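Exopolygalacturonase (Yersinia enterocolitica, PDB 2UVF) hydrolyses pectic polygalacturonan as a family 28 glycoside hydrolase of the periplasm, probably releasing digalacturonic acid from chain ends. Local coordinates at residues Asp270-Ile282 / Gln292-Ile306. Numbering follows the deposited sequence.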
loop_
_atom_site.group_PDB
_atom_site.type_symbol
_atom_site.label_atom_id
_atom_site.label_comp_id
_atom_site.label_asym_id
_atom_site.label_seq_id
_atom_site.Cartn_x
_atom_site.Cartn_y
_atom_site.Cartn_z
ATOM N N ASP A 270 -17.213 -2.320 -1.916
ATOM C CA ASP A 270 -17.703 -1.661 -0.728
ATOM C C ASP A 270 -17.931 -2.694 0.387
ATOM O O ASP A 270 -18.721 -3.604 0.230
ATOM C CB ASP A 270 -18.977 -0.873 -1.050
ATOM C CG ASP A 270 -19.409 0.006 0.086
ATOM O OD1 ASP A 270 -19.007 -0.245 1.234
ATOM O OD2 ASP A 270 -20.167 0.950 -0.152
ATOM N N GLY A 271 -17.209 -2.549 1.498
ATOM C CA GLY A 271 -17.202 -3.568 2.551
ATOM C C GLY A 271 -18.375 -3.569 3.518
ATOM O O GLY A 271 -18.581 -4.555 4.231
ATOM N N ASN A 272 -19.103 -2.451 3.545
ATOM C CA ASN A 272 -20.368 -2.275 4.257
ATOM C C ASN A 272 -20.157 -2.274 5.770
ATOM O O ASN A 272 -21.051 -2.680 6.547
ATOM C CB ASN A 272 -21.408 -3.336 3.813
ATOM C CG ASN A 272 -22.855 -2.884 4.010
ATOM O OD1 ASN A 272 -23.126 -1.745 4.433
ATOM N ND2 ASN A 272 -23.795 -3.777 3.696
ATOM N N GLY A 273 -18.980 -1.789 6.178
ATOM C CA GLY A 273 -18.487 -1.966 7.524
ATOM C C GLY A 273 -18.981 -0.955 8.518
ATOM O O GLY A 273 -19.194 -1.279 9.701
ATOM N N TRP A 274 -19.160 0.274 8.030
ATOM C CA TRP A 274 -19.324 1.444 8.884
ATOM C C TRP A 274 -20.334 2.434 8.371
ATOM O O TRP A 274 -20.500 2.594 7.155
ATOM C CB TRP A 274 -17.998 2.209 8.949
ATOM C CG TRP A 274 -16.908 1.416 9.461
ATOM C CD1 TRP A 274 -15.910 0.825 8.741
ATOM C CD2 TRP A 274 -16.681 1.096 10.814
ATOM N NE1 TRP A 274 -15.063 0.153 9.573
ATOM C CE2 TRP A 274 -15.520 0.298 10.861
ATOM C CE3 TRP A 274 -17.347 1.403 12.015
ATOM C CZ2 TRP A 274 -15.003 -0.178 12.055
ATOM C CZ3 TRP A 274 -16.839 0.911 13.194
ATOM C CH2 TRP A 274 -15.668 0.141 13.210
ATOM N N LEU A 275 -20.946 3.144 9.307
ATOM C CA LEU A 275 -21.772 4.279 8.981
ATOM C C LEU A 275 -20.887 5.438 8.529
ATOM O O LEU A 275 -19.695 5.478 8.829
ATOM C CB LEU A 275 -22.635 4.671 10.190
ATOM C CG LEU A 275 -23.866 3.785 10.495
ATOM C CD1 LEU A 275 -24.526 4.288 11.726
ATOM C CD2 LEU A 275 -24.885 3.750 9.350
ATOM N N ARG A 276 -21.479 6.384 7.802
ATOM C CA ARG A 276 -20.777 7.594 7.416
ATOM C C ARG A 276 -20.506 8.484 8.635
ATOM O O ARG A 276 -21.159 8.344 9.672
ATOM C CB ARG A 276 -21.589 8.336 6.345
ATOM C CG ARG A 276 -21.672 7.599 5.016
ATOM C CD ARG A 276 -20.329 7.550 4.337
ATOM N NE ARG A 276 -20.471 7.054 2.975
ATOM C CZ ARG A 276 -20.587 7.813 1.888
ATOM N NH1 ARG A 276 -20.568 9.127 1.993
ATOM N NH2 ARG A 276 -20.729 7.245 0.692
ATOM N N ALA A 277 -19.538 9.387 8.516
ATOM C CA ALA A 277 -19.187 10.300 9.610
ATOM C C ALA A 277 -20.206 11.438 9.740
ATOM O O ALA A 277 -21.032 11.618 8.852
ATOM C CB ALA A 277 -17.801 10.848 9.400
ATOM N N LYS A 278 -20.143 12.205 10.831
ATOM C CA LYS A 278 -21.038 13.360 11.031
ATOM C C LYS A 278 -21.144 14.137 9.707
ATOM O O LYS A 278 -22.240 14.300 9.148
ATOM C CB LYS A 278 -20.524 14.268 12.158
ATOM C CG LYS A 278 -21.592 14.740 13.107
ATOM C CD LYS A 278 -21.281 16.130 13.705
ATOM C CE LYS A 278 -22.520 16.709 14.414
ATOM N NZ LYS A 278 -22.451 18.201 14.660
ATOM N N THR A 279 -19.987 14.575 9.198
ATOM C CA THR A 279 -19.870 15.072 7.823
ATOM C C THR A 279 -19.508 13.886 6.932
ATOM O O THR A 279 -18.365 13.395 6.952
ATOM C CB THR A 279 -18.781 16.155 7.716
ATOM O OG1 THR A 279 -18.957 17.107 8.773
ATOM C CG2 THR A 279 -18.830 16.846 6.367
ATOM N N ALA A 280 -20.488 13.458 6.140
ATOM C CA ALA A 280 -20.488 12.150 5.474
ATOM C C ALA A 280 -19.745 12.119 4.151
ATOM O O ALA A 280 -19.394 11.047 3.652
ATOM C CB ALA A 280 -21.923 11.702 5.253
ATOM N N GLU A 281 -19.582 13.309 3.570
ATOM C CA GLU A 281 -18.896 13.526 2.308
ATOM C C GLU A 281 -18.192 14.866 2.491
ATOM O O GLU A 281 -18.748 15.784 3.092
ATOM C CB GLU A 281 -19.912 13.558 1.153
ATOM C CG GLU A 281 -19.349 13.906 -0.256
ATOM C CD GLU A 281 -19.586 15.374 -0.674
ATOM O OE1 GLU A 281 -19.072 15.810 -1.735
ATOM O OE2 GLU A 281 -20.288 16.109 0.055
ATOM N N ILE A 282 -16.934 14.943 2.070
ATOM C CA ILE A 282 -16.238 16.226 1.943
ATOM C C ILE A 282 -15.947 16.490 0.443
ATOM O O ILE A 282 -16.078 15.582 -0.382
ATOM C CB ILE A 282 -14.930 16.301 2.803
ATOM C CG1 ILE A 282 -13.962 15.183 2.460
ATOM C CG2 ILE A 282 -15.257 16.352 4.323
ATOM C CD1 ILE A 282 -12.537 15.446 2.869
ATOM N N GLN A 292 -16.636 9.881 3.779
ATOM C CA GLN A 292 -16.038 9.916 5.103
ATOM C C GLN A 292 -16.753 8.894 5.983
ATOM O O GLN A 292 -17.964 8.948 6.119
ATOM C CB GLN A 292 -16.172 11.322 5.700
ATOM C CG GLN A 292 -15.590 12.430 4.798
ATOM C CD GLN A 292 -14.096 12.552 4.955
ATOM O OE1 GLN A 292 -13.311 11.971 4.184
ATOM N NE2 GLN A 292 -13.684 13.293 5.957
ATOM N N TYR A 293 -15.995 7.965 6.563
ATOM C CA TYR A 293 -16.546 6.900 7.383
ATOM C C TYR A 293 -16.246 7.188 8.844
ATOM O O TYR A 293 -15.195 7.766 9.179
ATOM C CB TYR A 293 -16.015 5.542 6.914
ATOM C CG TYR A 293 -16.408 5.246 5.483
ATOM C CD1 TYR A 293 -17.739 4.931 5.161
ATOM C CD2 TYR A 293 -15.472 5.335 4.438
ATOM C CE1 TYR A 293 -18.127 4.695 3.857
ATOM C CE2 TYR A 293 -15.846 5.083 3.106
ATOM C CZ TYR A 293 -17.176 4.770 2.825
ATOM O OH TYR A 293 -17.567 4.501 1.531
ATOM N N VAL A 294 -17.202 6.845 9.713
ATOM C CA VAL A 294 -17.082 7.186 11.134
ATOM C C VAL A 294 -15.819 6.563 11.748
ATOM O O VAL A 294 -15.485 5.396 11.448
ATOM C CB VAL A 294 -18.382 6.791 11.944
ATOM C CG1 VAL A 294 -18.563 5.282 12.012
ATOM C CG2 VAL A 294 -18.371 7.407 13.350
ATOM N N ALA A 295 -15.131 7.348 12.582
ATOM C CA ALA A 295 -13.988 6.869 13.375
ATOM C C ALA A 295 -14.405 6.308 14.730
ATOM O O ALA A 295 -14.812 7.041 15.644
ATOM C CB ALA A 295 -12.902 7.966 13.535
ATOM N N SER A 296 -14.282 4.991 14.864
ATOM C CA SER A 296 -14.856 4.282 16.012
ATOM C C SER A 296 -13.799 3.641 16.907
ATOM O O SER A 296 -12.606 3.701 16.609
ATOM C CB SER A 296 -15.840 3.231 15.510
ATOM O OG SER A 296 -16.640 2.712 16.560
ATOM N N LYS A 297 -14.255 3.039 18.009
ATOM C CA LYS A 297 -13.414 2.180 18.862
ATOM C C LYS A 297 -14.195 0.952 19.369
ATOM O O LYS A 297 -15.367 0.771 19.016
ATOM C CB LYS A 297 -12.760 2.984 19.996
ATOM C CG LYS A 297 -13.724 3.723 20.875
ATOM C CD LYS A 297 -13.027 4.737 21.724
ATOM C CE LYS A 297 -14.072 5.614 22.395
ATOM N NZ LYS A 297 -13.486 6.620 23.305
ATOM N N ASN A 298 -13.573 0.085 20.166
ATOM C CA ASN A 298 -14.300 -1.135 20.536
ATOM C C ASN A 298 -15.576 -0.875 21.312
ATOM O O ASN A 298 -16.571 -1.537 21.074
ATOM C CB ASN A 298 -13.427 -2.288 21.113
ATOM C CG ASN A 298 -12.556 -1.894 22.288
ATOM O OD1 ASN A 298 -12.909 -1.072 23.113
ATOM N ND2 ASN A 298 -11.415 -2.537 22.380
ATOM N N SER A 299 -15.563 0.160 22.147
ATOM C CA SER A 299 -16.684 0.512 23.015
ATOM C C SER A 299 -17.781 1.316 22.324
ATOM O O SER A 299 -18.849 1.519 22.906
ATOM C CB SER A 299 -16.172 1.292 24.221
ATOM O OG SER A 299 -15.598 2.530 23.826
ATOM N N LYS A 300 -17.506 1.770 21.093
ATOM C CA LYS A 300 -18.442 2.577 20.307
ATOM C C LYS A 300 -18.974 1.881 19.039
ATOM O O LYS A 300 -19.840 2.428 18.365
ATOM C CB LYS A 300 -17.824 3.942 19.945
ATOM C CG LYS A 300 -17.614 4.912 21.130
ATOM C CD LYS A 300 -18.941 5.378 21.768
ATOM C CE LYS A 300 -18.698 6.030 23.139
ATOM N NZ LYS A 300 -19.929 6.632 23.795
ATOM N N VAL A 301 -18.467 0.688 18.718
ATOM C CA VAL A 301 -18.872 -0.044 17.504
ATOM C C VAL A 301 -20.392 -0.356 17.464
ATOM O O VAL A 301 -20.999 -0.435 16.400
ATOM C CB VAL A 301 -18.005 -1.347 17.289
ATOM C CG1 VAL A 301 -18.327 -2.429 18.341
ATOM C CG2 VAL A 301 -18.145 -1.885 15.873
ATOM N N HIS A 302 -20.981 -0.535 18.640
ATOM C CA HIS A 302 -22.410 -0.740 18.776
ATOM C C HIS A 302 -23.209 0.451 18.208
ATOM O O HIS A 302 -24.338 0.277 17.757
ATOM C CB HIS A 302 -22.768 -1.042 20.237
ATOM C CG HIS A 302 -22.669 0.141 21.147
ATOM N ND1 HIS A 302 -21.521 0.452 21.848
ATOM C CD2 HIS A 302 -23.576 1.093 21.471
ATOM C CE1 HIS A 302 -21.731 1.543 22.568
ATOM N NE2 HIS A 302 -22.970 1.952 22.353
ATOM N N GLU A 303 -22.601 1.640 18.214
ATOM C CA GLU A 303 -23.169 2.845 17.580
ATOM C C GLU A 303 -22.740 3.055 16.108
ATOM O O GLU A 303 -23.533 3.516 15.290
ATOM C CB GLU A 303 -22.758 4.091 18.362
ATOM C CG GLU A 303 -23.242 4.190 19.798
ATOM C CD GLU A 303 -22.477 5.256 20.571
ATOM O OE1 GLU A 303 -21.769 6.069 19.915
ATOM O OE2 GLU A 303 -22.563 5.281 21.828
ATOM N N ASP A 304 -21.495 2.719 15.780
ATOM C CA ASP A 304 -20.879 3.172 14.517
ATOM C C ASP A 304 -20.893 2.175 13.364
ATOM O O ASP A 304 -20.866 2.569 12.201
ATOM C CB ASP A 304 -19.439 3.624 14.755
ATOM C CG ASP A 304 -19.326 4.696 15.789
ATOM O OD1 ASP A 304 -20.230 5.534 15.903
ATOM O OD2 ASP A 304 -18.311 4.723 16.499
ATOM N N GLY A 305 -20.922 0.886 13.679
ATOM C CA GLY A 305 -20.712 -0.131 12.660
ATOM C C GLY A 305 -21.964 -0.482 11.903
ATOM O O GLY A 305 -23.065 -0.097 12.282
ATOM N N ILE A 306 -21.779 -1.202 10.810
ATOM C CA ILE A 306 -22.866 -1.856 10.109
ATOM C C ILE A 306 -22.477 -3.341 10.112
ATOM O O ILE A 306 -22.851 -4.057 11.036
ATOM C CB ILE A 306 -23.092 -1.299 8.685
ATOM C CG1 ILE A 306 -23.335 0.222 8.715
ATOM C CG2 ILE A 306 -24.239 -2.021 8.006
ATOM C CD1 ILE A 306 -23.640 0.825 7.304
#
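Backbone hydrogen bonds join residues 273-277 to both ends of 292-306: Ala277 N to Gln292 O and Val294 N to Leu275 O flank the antiparallel non-hydrogen-bonded pair Arg276-Tyr293, while Leu275 N to Asp304 O and Ile306 N to Gly273 O (2.8 Å) hold the far end. Between these ends the chain swings out through the short helix 301-304, and the indole of Trp274 packs against this excursion, with Ser296 CB 3.4 Å from its CZ3 and Val301 CG2 also approaching obliquely, while Asp304 O comes to the ring edge near its plane. With chi1 at -167° Ser296 turns OG away from its backbone N and hydrogen-bonds Asp304 OD2 (2.6 Å) on the anti lone pair of that oxygen, tying the two sides of the loop together. Leu275 lies across Ile306 at about a right angle, Leu275 CD2 to Ile306 CD1 3.8 Å. At the other end the chain of Arg276, bent at chi2 (-68°), brings NE to 3.4 Å from Tyr293 CE1, with guanidinium and ring planes 79° apart. Ala280 O, just past the corner at 278-279, accepts from both Arg276 NH1 and Gln292 N, which reach it from opposite faces of its carbonyl plane; the arginine thereby bridges the corner, and the backbone bond pairs the hairpin strands. Ile282 crosses the Gln292 side chain, Ile282 CG1 to Gln292 CD 3.6 Å. Tyr326 and Ala308 also touch Trp274. The arrangement is a hairpin-bearing loop inserted between strands 268-270 and 334-339 of the right-handed parallel beta-helix characteristic of family 28 glycoside hydrolases.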